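Local coordinates for protein gamma-glutamyl phosphate reductase (Thermotoga maritima, PDB 1O20) that probably catalyses the NADPH-dependent reduction of L-glutamyl phosphate to glutamate semialdehyde, the second step of proline biosynthesis from glutamate, at residues 15-29 against 183-197. Numbering follows the deposited sequence.
Sequences ELLEKAKKVREAWDV and PESSVEFIENTDRSL
Helix 15-29 runs nearly antiparallel to strand 187-189, at 171° with the axes 8.3 Å apart, and the CA atoms come closest at Val23 and Ser186. The carboxylate of Glu15 spans the turn after the strand: OE2 accepts an almost straight bond from Glu191 N at 2.9 Å, on the syn side but tilted out of the carboxylate plane, and OE1 accepts more loosely from Asn192 N at 3.3 Å. Lys19 NZ, one helical turn on, meets the anti lone pair of Glu15 OE2 at 2.7 Å, in a salt bridge, and also donates to Phe189 O at 2.8 Å. The extended chain of Lys19 crosses Glu188 at about a right angle, CG passing OE1, and brings NZ to that carbonyl. Replacing Glu15 by alanine would probably leave the amides of Glu191 and Asn192 without their acceptor and Lys19 without its salt-bridge mate, held chiefly by Phe189 O. Glu188 CG lies against Val23 CG1 at 3.5 Å, and the bend at chi2 (-76°) turns its carboxylate over the aliphatic part of Lys22, where OE2 also pairs with Arg174. Beyond it, Ala26 CB sits on the backbone of Ser185 and Ser186, and Val29 CG1 touches Pro183 CD at 3.7 Å. At the other end Leu16 CD1 meets Ile190 CD1. The helix thus packs along the edge strand of a four-stranded parallel sheet, whose neighbour is strand 154-157, in an alpha/beta domain of the aldehyde dehydrogenase fold.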
loop_
_atom_site.group_PDB
_atom_site.type_symbol
_atom_site.label_atom_id
_atom_site.label_comp_id
_atom_site.label_asym_id
_atom_site.label_seq_id
_atom_site.Cartn_x
_atom_site.Cartn_y
_atom_site.Cartn_z
ATOM N N GLU A 15 -16.866 21.262 9.757
ATOM C CA GLU A 15 -17.220 19.974 9.222
ATOM C C GLU A 15 -16.250 18.902 9.732
ATOM O O GLU A 15 -16.666 17.814 10.145
ATOM C CB GLU A 15 -17.221 20.019 7.680
ATOM C CG GLU A 15 -17.501 18.668 7.050
ATOM C CD GLU A 15 -17.342 18.613 5.543
ATOM O OE1 GLU A 15 -16.763 19.522 4.940
ATOM O OE2 GLU A 15 -17.810 17.622 4.966
ATOM N N LEU A 16 -14.957 19.201 9.658
ATOM C CA LEU A 16 -13.951 18.259 10.060
ATOM C C LEU A 16 -14.136 17.778 11.506
ATOM O O LEU A 16 -14.142 16.572 11.769
ATOM C CB LEU A 16 -12.567 18.862 9.872
ATOM C CG LEU A 16 -11.423 17.955 10.314
ATOM C CD1 LEU A 16 -11.439 16.674 9.528
ATOM C CD2 LEU A 16 -10.081 18.678 10.128
ATOM N N LEU A 17 -14.319 18.716 12.431
ATOM C CA LEU A 17 -14.420 18.374 13.828
ATOM C C LEU A 17 -15.692 17.582 14.108
ATOM O O LEU A 17 -15.670 16.555 14.799
ATOM C CB LEU A 17 -14.326 19.649 14.713
ATOM N N GLU A 18 -16.804 18.000 13.526
ATOM C CA GLU A 18 -18.055 17.309 13.780
ATOM C C GLU A 18 -17.957 15.883 13.266
ATOM O O GLU A 18 -18.425 14.972 13.924
ATOM C CB GLU A 18 -19.230 18.002 13.107
ATOM C CG GLU A 18 -19.649 19.328 13.712
ATOM N N LYS A 19 -17.332 15.692 12.094
ATOM C CA LYS A 19 -17.254 14.363 11.483
ATOM C C LYS A 19 -16.227 13.487 12.184
ATOM O O LYS A 19 -16.406 12.284 12.287
ATOM C CB LYS A 19 -17.013 14.441 9.965
ATOM C CG LYS A 19 -18.284 14.946 9.248
ATOM C CD LYS A 19 -18.251 14.939 7.754
ATOM C CE LYS A 19 -19.607 15.455 7.150
ATOM N NZ LYS A 19 -19.518 15.679 5.649
ATOM N N ALA A 20 -15.179 14.103 12.703
ATOM C CA ALA A 20 -14.187 13.362 13.501
ATOM C C ALA A 20 -14.806 12.892 14.829
ATOM O O ALA A 20 -14.563 11.759 15.239
ATOM C CB ALA A 20 -12.914 14.183 13.737
ATOM N N LYS A 21 -15.666 13.706 15.422
ATOM C CA LYS A 21 -16.364 13.335 16.651
ATOM C C LYS A 21 -17.322 12.183 16.350
ATOM O O LYS A 21 -17.402 11.203 17.091
ATOM C CB LYS A 21 -17.126 14.526 17.274
ATOM C CG LYS A 21 -16.240 15.674 17.784
ATOM C CD LYS A 21 -17.047 16.923 18.111
ATOM C CE LYS A 21 -16.184 18.019 18.729
ATOM N NZ LYS A 21 -17.005 19.248 19.079
ATOM N N LYS A 22 -17.979 12.256 15.206
ATOM C CA LYS A 22 -18.910 11.221 14.808
ATOM C C LYS A 22 -18.268 9.867 14.572
ATOM O O LYS A 22 -18.817 8.855 15.018
ATOM C CB LYS A 22 -19.694 11.657 13.569
ATOM C CG LYS A 22 -20.779 12.687 13.883
ATOM C CD LYS A 22 -21.389 13.228 12.576
ATOM C CE LYS A 22 -22.426 14.316 12.794
ATOM N NZ LYS A 22 -23.162 13.980 14.014
ATOM N N VAL A 23 -17.117 9.816 13.910
ATOM C CA VAL A 23 -16.486 8.511 13.675
ATOM C C VAL A 23 -15.930 7.923 14.963
ATOM O O VAL A 23 -15.890 6.718 15.119
ATOM C CB VAL A 23 -15.414 8.462 12.565
ATOM C CG1 VAL A 23 -16.041 8.736 11.169
ATOM C CG2 VAL A 23 -14.241 9.342 12.879
ATOM N N ARG A 24 -15.492 8.775 15.861
ATOM C CA ARG A 24 -15.012 8.351 17.159
ATOM C C ARG A 24 -16.149 7.784 17.992
ATOM O O ARG A 24 -16.009 6.736 18.568
ATOM C CB ARG A 24 -14.301 9.505 17.879
ATOM C CG ARG A 24 -13.692 9.103 19.279
ATOM C CD ARG A 24 -12.666 7.943 19.164
ATOM N NE ARG A 24 -12.244 7.422 20.481
ATOM C CZ ARG A 24 -13.000 6.691 21.315
ATOM N NH1 ARG A 24 -14.255 6.313 21.020
ATOM N NH2 ARG A 24 -12.482 6.322 22.467
ATOM N N GLU A 25 -17.313 8.427 18.005
ATOM C CA GLU A 25 -18.450 7.913 18.779
ATOM C C GLU A 25 -18.922 6.611 18.182
ATOM O O GLU A 25 -19.244 5.692 18.909
ATOM C CB GLU A 25 -19.641 8.899 18.799
ATOM C CG GLU A 25 -19.513 10.054 19.762
ATOM C CD GLU A 25 -20.468 11.229 19.437
ATOM O OE1 GLU A 25 -21.331 11.096 18.515
ATOM O OE2 GLU A 25 -20.326 12.306 20.092
ATOM N N ALA A 26 -19.008 6.527 16.862
ATOM C CA ALA A 26 -19.496 5.309 16.197
ATOM C C ALA A 26 -18.585 4.123 16.451
ATOM O O ALA A 26 -19.033 2.978 16.545
ATOM C CB ALA A 26 -19.637 5.538 14.687
ATOM N N TRP A 27 -17.288 4.411 16.569
ATOM C CA TRP A 27 -16.294 3.393 16.851
ATOM C C TRP A 27 -16.619 2.610 18.130
ATOM O O TRP A 27 -16.359 1.415 18.203
ATOM C CB TRP A 27 -14.879 4.002 16.970
ATOM C CG TRP A 27 -13.852 2.936 17.090
ATOM C CD1 TRP A 27 -13.659 1.894 16.231
ATOM C CD2 TRP A 27 -12.945 2.744 18.156
ATOM N NE1 TRP A 27 -12.680 1.058 16.714
ATOM C CE2 TRP A 27 -12.216 1.564 17.889
ATOM C CE3 TRP A 27 -12.682 3.427 19.348
ATOM C CZ2 TRP A 27 -11.228 1.066 18.760
ATOM C CZ3 TRP A 27 -11.677 2.932 20.194
ATOM C CH2 TRP A 27 -10.964 1.784 19.872
ATOM N N ASP A 28 -17.170 3.287 19.131
ATOM C CA ASP A 28 -17.549 2.618 20.374
ATOM C C ASP A 28 -18.479 1.432 20.132
ATOM O O ASP A 28 -18.390 0.413 20.821
ATOM C CB ASP A 28 -18.163 3.610 21.368
ATOM C CG ASP A 28 -18.163 3.070 22.799
ATOM O OD1 ASP A 28 -17.338 2.174 23.092
ATOM O OD2 ASP A 28 -18.968 3.440 23.685
ATOM N N VAL A 29 -19.365 1.559 19.142
ATOM C CA VAL A 29 -20.238 0.470 18.711
ATOM C C VAL A 29 -19.534 -0.516 17.781
ATOM O O VAL A 29 -19.544 -1.723 18.020
ATOM C CB VAL A 29 -21.488 1.040 18.020
ATOM C CG1 VAL A 29 -22.373 -0.061 17.470
ATOM C CG2 VAL A 29 -22.301 1.973 19.011
ATOM N N PRO A 183 -23.368 1.761 12.994
ATOM C CA PRO A 183 -23.842 3.124 12.785
ATOM C C PRO A 183 -23.381 3.657 11.439
ATOM O O PRO A 183 -22.292 3.382 10.943
ATOM C CB PRO A 183 -23.212 3.904 13.931
ATOM C CG PRO A 183 -22.900 2.874 14.940
ATOM C CD PRO A 183 -22.481 1.687 14.167
ATOM N N GLU A 184 -24.262 4.439 10.872
ATOM C CA GLU A 184 -24.074 5.083 9.593
ATOM C C GLU A 184 -22.847 6.002 9.671
ATOM O O GLU A 184 -22.095 6.131 8.726
ATOM C CB GLU A 184 -25.336 5.914 9.352
ATOM C CG GLU A 184 -25.518 6.373 7.981
ATOM C CD GLU A 184 -26.778 7.178 7.835
ATOM O OE1 GLU A 184 -27.374 7.582 8.866
ATOM O OE2 GLU A 184 -27.136 7.409 6.681
ATOM N N SER A 185 -22.644 6.581 10.843
ATOM C CA SER A 185 -21.525 7.491 11.103
ATOM C C SER A 185 -20.181 6.763 11.315
ATOM O O SER A 185 -19.154 7.383 11.617
ATOM C CB SER A 185 -21.846 8.413 12.298
ATOM O OG SER A 185 -22.321 7.641 13.389
ATOM N N SER A 186 -20.174 5.453 11.136
ATOM C CA SER A 186 -18.934 4.696 10.984
ATOM C C SER A 186 -18.135 5.120 9.743
ATOM O O SER A 186 -16.950 4.895 9.669
ATOM C CB SER A 186 -19.265 3.212 10.859
ATOM O OG SER A 186 -19.818 2.720 12.062
ATOM N N VAL A 187 -18.818 5.741 8.778
ATOM C CA VAL A 187 -18.180 6.221 7.550
ATOM C C VAL A 187 -18.584 7.673 7.351
ATOM O O VAL A 187 -19.726 7.956 7.067
ATOM C CB VAL A 187 -18.592 5.401 6.358
ATOM C CG1 VAL A 187 -17.945 5.893 5.090
ATOM C CG2 VAL A 187 -18.189 3.947 6.555
ATOM N N GLU A 188 -17.646 8.591 7.517
ATOM C CA GLU A 188 -17.905 9.988 7.286
ATOM C C GLU A 188 -16.948 10.442 6.206
ATOM O O GLU A 188 -15.860 9.905 6.077
ATOM C CB GLU A 188 -17.702 10.803 8.558
ATOM C CG GLU A 188 -18.666 10.478 9.682
ATOM C CD GLU A 188 -20.066 11.064 9.485
ATOM O OE1 GLU A 188 -20.264 12.009 8.668
ATOM O OE2 GLU A 188 -20.990 10.543 10.128
ATOM N N PHE A 189 -17.354 11.473 5.464
ATOM C CA PHE A 189 -16.663 11.897 4.253
ATOM C C PHE A 189 -16.601 13.419 4.195
ATOM O O PHE A 189 -17.621 14.104 4.264
ATOM C CB PHE A 189 -17.351 11.317 3.015
ATOM C CG PHE A 189 -16.846 11.887 1.712
ATOM C CD1 PHE A 189 -15.650 11.481 1.195
ATOM C CD2 PHE A 189 -17.586 12.830 1.015
ATOM C CE1 PHE A 189 -15.190 11.991 -0.019
ATOM C CE2 PHE A 189 -17.132 13.352 -0.195
ATOM C CZ PHE A 189 -15.941 12.924 -0.711
ATOM N N ILE A 190 -15.392 13.941 4.113
ATOM C CA ILE A 190 -15.162 15.388 4.122
ATOM C C ILE A 190 -15.433 15.912 2.689
ATOM O O ILE A 190 -14.735 15.525 1.771
ATOM C CB ILE A 190 -13.689 15.699 4.505
ATOM C CG1 ILE A 190 -13.334 15.210 5.909
ATOM C CG2 ILE A 190 -13.376 17.172 4.345
ATOM C CD1 ILE A 190 -14.238 15.672 6.985
ATOM N N GLU A 191 -16.436 16.770 2.530
ATOM C CA GLU A 191 -16.792 17.364 1.242
ATOM C C GLU A 191 -16.009 18.634 0.907
ATOM O O GLU A 191 -15.879 18.990 -0.255
ATOM C CB GLU A 191 -18.287 17.690 1.199
ATOM C CG GLU A 191 -19.154 16.464 1.504
ATOM C CD GLU A 191 -20.636 16.656 1.196
ATOM O OE1 GLU A 191 -21.014 17.742 0.776
ATOM O OE2 GLU A 191 -21.422 15.713 1.415
ATOM N N ASN A 192 -15.506 19.320 1.929
ATOM C CA ASN A 192 -14.613 20.458 1.725
ATOM C C ASN A 192 -13.267 19.934 1.230
ATOM O O ASN A 192 -12.509 19.281 1.933
ATOM C CB ASN A 192 -14.513 21.241 3.046
ATOM C CG ASN A 192 -13.693 22.507 2.948
ATOM O OD1 ASN A 192 -12.742 22.583 2.200
ATOM N ND2 ASN A 192 -14.055 23.511 3.752
ATOM N N THR A 193 -12.967 20.244 -0.011
ATOM C CA THR A 193 -11.729 19.785 -0.649
ATOM C C THR A 193 -10.457 20.435 -0.102
ATOM O O THR A 193 -9.372 19.851 -0.197
ATOM C CB THR A 193 -11.747 20.085 -2.176
ATOM O OG1 THR A 193 -10.486 20.642 -2.549
ATOM C CG2 THR A 193 -12.755 21.231 -2.589
ATOM N N ASP A 194 -10.592 21.679 0.374
ATOM C CA ASP A 194 -9.439 22.514 0.749
ATOM C C ASP A 194 -8.393 21.745 1.535
ATOM O O ASP A 194 -8.720 21.053 2.480
ATOM C CB ASP A 194 -9.881 23.764 1.529
ATOM C CG ASP A 194 -8.872 24.908 1.418
ATOM O OD1 ASP A 194 -7.859 24.888 2.150
ATOM O OD2 ASP A 194 -9.004 25.844 0.598
ATOM N N ARG A 195 -7.132 21.889 1.142
ATOM C CA ARG A 195 -6.009 21.130 1.699
ATOM C C ARG A 195 -5.497 21.620 3.046
ATOM O O ARG A 195 -4.779 20.900 3.769
ATOM C CB ARG A 195 -4.876 21.071 0.672
ATOM C CG ARG A 195 -5.358 20.728 -0.776
ATOM N N SER A 196 -5.865 22.837 3.427
ATOM C CA SER A 196 -5.612 23.267 4.802
ATOM C C SER A 196 -6.267 22.318 5.815
ATOM O O SER A 196 -5.810 22.208 6.956
ATOM C CB SER A 196 -6.130 24.693 5.033
ATOM O OG SER A 196 -7.521 24.806 4.747
ATOM N N LEU A 197 -7.385 21.713 5.422
ATOM C CA LEU A 197 -8.092 20.707 6.243
ATOM C C LEU A 197 -7.263 19.464 6.528
ATOM O O LEU A 197 -7.376 18.868 7.579
ATOM C CB LEU A 197 -9.402 20.253 5.564
ATOM C CG LEU A 197 -10.662 20.718 6.276
ATOM C CD1 LEU A 197 -10.657 22.235 6.490
ATOM C CD2 LEU A 197 -11.915 20.292 5.528
HETATM O O HOH W 1 -16.639 22.216 5.370
HETATM O O HOH W 2 -21.973 16.448 4.762
HETATM O O HOH W 3 -21.500 8.808 15.618
#